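Local coordinates for protein lipolytic enzyme (Clostridium thermocellum, PDB 2VPT) that is the catalytic domain of a cellulosomal family 3 carbohydrate esterase, an acetylxylan esterase that removes acetyl groups from xylan, at residues A[102-112]-A[138-149]. Numbering follows the deposited sequence.
Sequences LNATGLSNLID and YNAVIPGIVQQK
Ile145 projects as a knob into the hole formed by Ala104, Leu107, Ser108 and Ile111, where helices 104-112 and 142-149 run side by side with their axes 32° apart. The two branches of Ile145 share the hole: CD1 lies 3.9 Å from Ala104 CB, while CG2 of Ile145 meets Ile111 CD1 at 4.0 Å. On the buried side, Leu107 CD2 packs 3.9 Å from Ile142 CG1, the two side chains crossing nearly at right angles. Leu107 CD2 also lies 3.6 Å from Tyr138 OH, a hydroxyl hydrogen-bonded to Ile91 O. Ile142 CD1 covers one face of the Tyr138 ring near its rim. Deeper still, Ile111 and Ile142 both reach Val125 of the central sheet.

Toward solvent the packing gives way to polar bonds between partly exposed residues. A bend at chi2 (-92°) carries the Lys149 chain past Ile111 CG2 to Asp112, where NZ forms a salt bridge with OD1 at 2.6 Å, approaching from the syn side but 33° out of the carboxylate plane. Lys149 NZ also donates to Ser108 OG (2.8 Å) and weakly to Ser108 O. Such neighbouring helices, belonging to successive beta-alpha-beta crossovers that share strand 122-126, are characteristic of the three-layer alpha/beta/alpha SGNH-hydrolase fold.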
# COMPACT_ATOMS: atom_id res chain seq x y z
N LEU A 102 -4.20 20.70 15.22
CA LEU A 102 -3.11 21.56 14.67
C LEU A 102 -1.67 21.49 15.16
O LEU A 102 -1.23 22.33 15.92
CB LEU A 102 -3.61 23.02 14.60
CG LEU A 102 -3.32 23.82 13.31
CD1 LEU A 102 -1.85 23.86 12.99
CD2 LEU A 102 -4.14 23.26 12.16
N ASN A 103 -0.89 20.53 14.63
CA ASN A 103 0.37 20.19 15.24
C ASN A 103 1.57 20.94 14.68
O ASN A 103 2.54 20.34 14.20
CB ASN A 103 0.58 18.67 15.21
CG ASN A 103 1.53 18.19 16.28
OD1 ASN A 103 2.06 18.98 17.08
ND2 ASN A 103 1.76 16.87 16.31
N ALA A 104 1.50 22.25 14.78
CA ALA A 104 2.59 23.11 14.42
C ALA A 104 3.85 22.78 15.20
O ALA A 104 4.93 22.65 14.64
CB ALA A 104 2.19 24.56 14.63
N THR A 105 3.73 22.62 16.52
CA THR A 105 4.89 22.31 17.33
C THR A 105 5.50 20.95 16.99
O THR A 105 6.73 20.79 16.93
CB THR A 105 4.57 22.38 18.85
OG1 THR A 105 4.22 23.73 19.19
CG2 THR A 105 5.76 21.96 19.66
N GLY A 106 4.65 19.96 16.74
CA GLY A 106 5.11 18.64 16.35
C GLY A 106 5.88 18.66 15.04
O GLY A 106 6.93 18.03 14.94
N LEU A 107 5.38 19.41 14.07
CA LEU A 107 6.08 19.53 12.77
C LEU A 107 7.45 20.19 12.95
O LEU A 107 8.45 19.72 12.43
CB LEU A 107 5.22 20.29 11.77
CG LEU A 107 5.85 20.43 10.37
CD1 LEU A 107 6.03 19.04 9.73
CD2 LEU A 107 5.00 21.35 9.52
N SER A 108 7.48 21.29 13.71
CA SER A 108 8.71 22.01 13.96
C SER A 108 9.73 21.09 14.61
O SER A 108 10.90 21.05 14.22
CB SER A 108 8.44 23.21 14.88
OG SER A 108 9.62 23.98 15.08
N ASN A 109 9.29 20.35 15.62
CA ASN A 109 10.17 19.44 16.33
C ASN A 109 10.65 18.28 15.45
O ASN A 109 11.78 17.83 15.58
CB ASN A 109 9.50 18.89 17.60
CG ASN A 109 9.30 19.95 18.65
OD1 ASN A 109 9.92 21.03 18.60
ND2 ASN A 109 8.42 19.68 19.60
N LEU A 110 9.77 17.78 14.59
CA LEU A 110 10.14 16.71 13.67
C LEU A 110 11.21 17.16 12.67
O LEU A 110 12.14 16.42 12.40
CB LEU A 110 8.89 16.18 12.95
CG LEU A 110 9.14 15.13 11.86
CD1 LEU A 110 9.90 13.92 12.41
CD2 LEU A 110 7.80 14.70 11.29
N ILE A 111 11.09 18.38 12.16
CA ILE A 111 12.12 18.95 11.28
C ILE A 111 13.46 18.99 12.01
O ILE A 111 14.47 18.54 11.49
CB ILE A 111 11.72 20.35 10.76
CG1 ILE A 111 10.51 20.24 9.80
CG2 ILE A 111 12.91 21.06 10.09
CD1 ILE A 111 9.79 21.56 9.57
N ASP A 112 13.44 19.51 13.23
CA ASP A 112 14.67 19.58 14.03
C ASP A 112 15.27 18.20 14.25
O ASP A 112 16.47 18.00 14.15
CB ASP A 112 14.42 20.22 15.40
CG ASP A 112 14.08 21.71 15.32
OD1 ASP A 112 14.19 22.31 14.23
OD2 ASP A 112 13.69 22.27 16.37
N TYR A 138 -4.36 23.99 8.77
CA TYR A 138 -3.02 23.45 8.98
C TYR A 138 -2.05 23.96 7.91
O TYR A 138 -0.93 24.36 8.23
CB TYR A 138 -3.07 21.91 8.98
CG TYR A 138 -1.73 21.25 9.12
CD1 TYR A 138 -0.86 21.57 10.14
CD2 TYR A 138 -1.31 20.29 8.22
CE1 TYR A 138 0.35 20.97 10.28
CE2 TYR A 138 -0.09 19.69 8.33
CZ TYR A 138 0.75 20.03 9.36
OH TYR A 138 1.99 19.45 9.51
N ASN A 139 -2.49 24.00 6.67
CA ASN A 139 -1.63 24.54 5.59
C ASN A 139 -1.09 25.91 5.99
O ASN A 139 0.09 26.22 5.76
CB ASN A 139 -2.41 24.69 4.29
CG ASN A 139 -2.67 23.38 3.59
OD1 ASN A 139 -2.13 22.33 3.95
ND2 ASN A 139 -3.50 23.43 2.56
N ALA A 140 -1.95 26.74 6.59
CA ALA A 140 -1.57 28.11 6.93
C ALA A 140 -0.31 28.20 7.77
O ALA A 140 0.45 29.15 7.64
CB ALA A 140 -2.71 28.81 7.65
N VAL A 141 -0.10 27.25 8.68
CA VAL A 141 1.04 27.34 9.61
C VAL A 141 2.38 26.87 9.05
O VAL A 141 3.43 27.21 9.58
CB VAL A 141 0.77 26.61 10.95
CG1 VAL A 141 -0.58 27.06 11.55
CG2 VAL A 141 0.83 25.10 10.80
N ILE A 142 2.36 26.11 7.96
CA ILE A 142 3.57 25.44 7.51
C ILE A 142 4.65 26.37 6.93
O ILE A 142 5.81 26.24 7.28
CB ILE A 142 3.21 24.30 6.54
CG1 ILE A 142 2.38 23.24 7.28
CG2 ILE A 142 4.49 23.65 5.97
CD1 ILE A 142 1.83 22.14 6.39
N PRO A 143 4.27 27.32 6.04
CA PRO A 143 5.33 28.17 5.47
C PRO A 143 6.18 28.93 6.50
O PRO A 143 7.38 29.07 6.33
CB PRO A 143 4.57 29.16 4.58
CG PRO A 143 3.22 28.64 4.42
CD PRO A 143 2.95 27.62 5.46
N GLY A 144 5.54 29.42 7.56
CA GLY A 144 6.27 30.15 8.59
C GLY A 144 7.22 29.28 9.38
O GLY A 144 8.32 29.70 9.74
N ILE A 145 6.82 28.03 9.64
CA ILE A 145 7.67 27.10 10.35
C ILE A 145 8.91 26.81 9.50
O ILE A 145 10.04 26.83 9.98
CB ILE A 145 6.94 25.77 10.65
CG1 ILE A 145 5.85 25.99 11.71
CG2 ILE A 145 7.91 24.71 11.12
CD1 ILE A 145 4.76 24.94 11.67
N VAL A 146 8.70 26.54 8.21
CA VAL A 146 9.83 26.24 7.34
C VAL A 146 10.76 27.45 7.21
O VAL A 146 11.97 27.31 7.31
CB VAL A 146 9.36 25.76 5.96
CG1 VAL A 146 10.54 25.66 5.00
CG2 VAL A 146 8.64 24.40 6.08
N GLN A 147 10.18 28.64 7.05
CA GLN A 147 10.98 29.84 6.84
C GLN A 147 11.88 30.18 8.04
O GLN A 147 13.02 30.59 7.86
CB GLN A 147 10.10 31.03 6.48
CG GLN A 147 10.88 32.24 5.96
CD GLN A 147 11.61 31.95 4.66
OE1 GLN A 147 11.00 31.55 3.66
NE2 GLN A 147 12.92 32.14 4.67
N GLN A 148 11.35 29.98 9.25
CA GLN A 148 12.11 30.14 10.51
C GLN A 148 13.38 29.29 10.52
O GLN A 148 14.46 29.75 10.89
CB GLN A 148 11.17 29.78 11.68
CG GLN A 148 11.57 30.13 13.12
CD GLN A 148 10.36 30.06 14.07
OE1 GLN A 148 9.20 30.08 13.63
NE2 GLN A 148 10.63 30.00 15.37
N LYS A 149 13.27 28.03 10.08
CA LYS A 149 14.40 27.10 10.09
C LYS A 149 15.39 27.46 8.98
O LYS A 149 16.60 27.40 9.17
CB LYS A 149 13.92 25.67 9.87
CG LYS A 149 12.74 25.21 10.72
CD LYS A 149 13.16 24.55 11.99
CE LYS A 149 11.94 24.09 12.79
NZ LYS A 149 12.24 24.04 14.23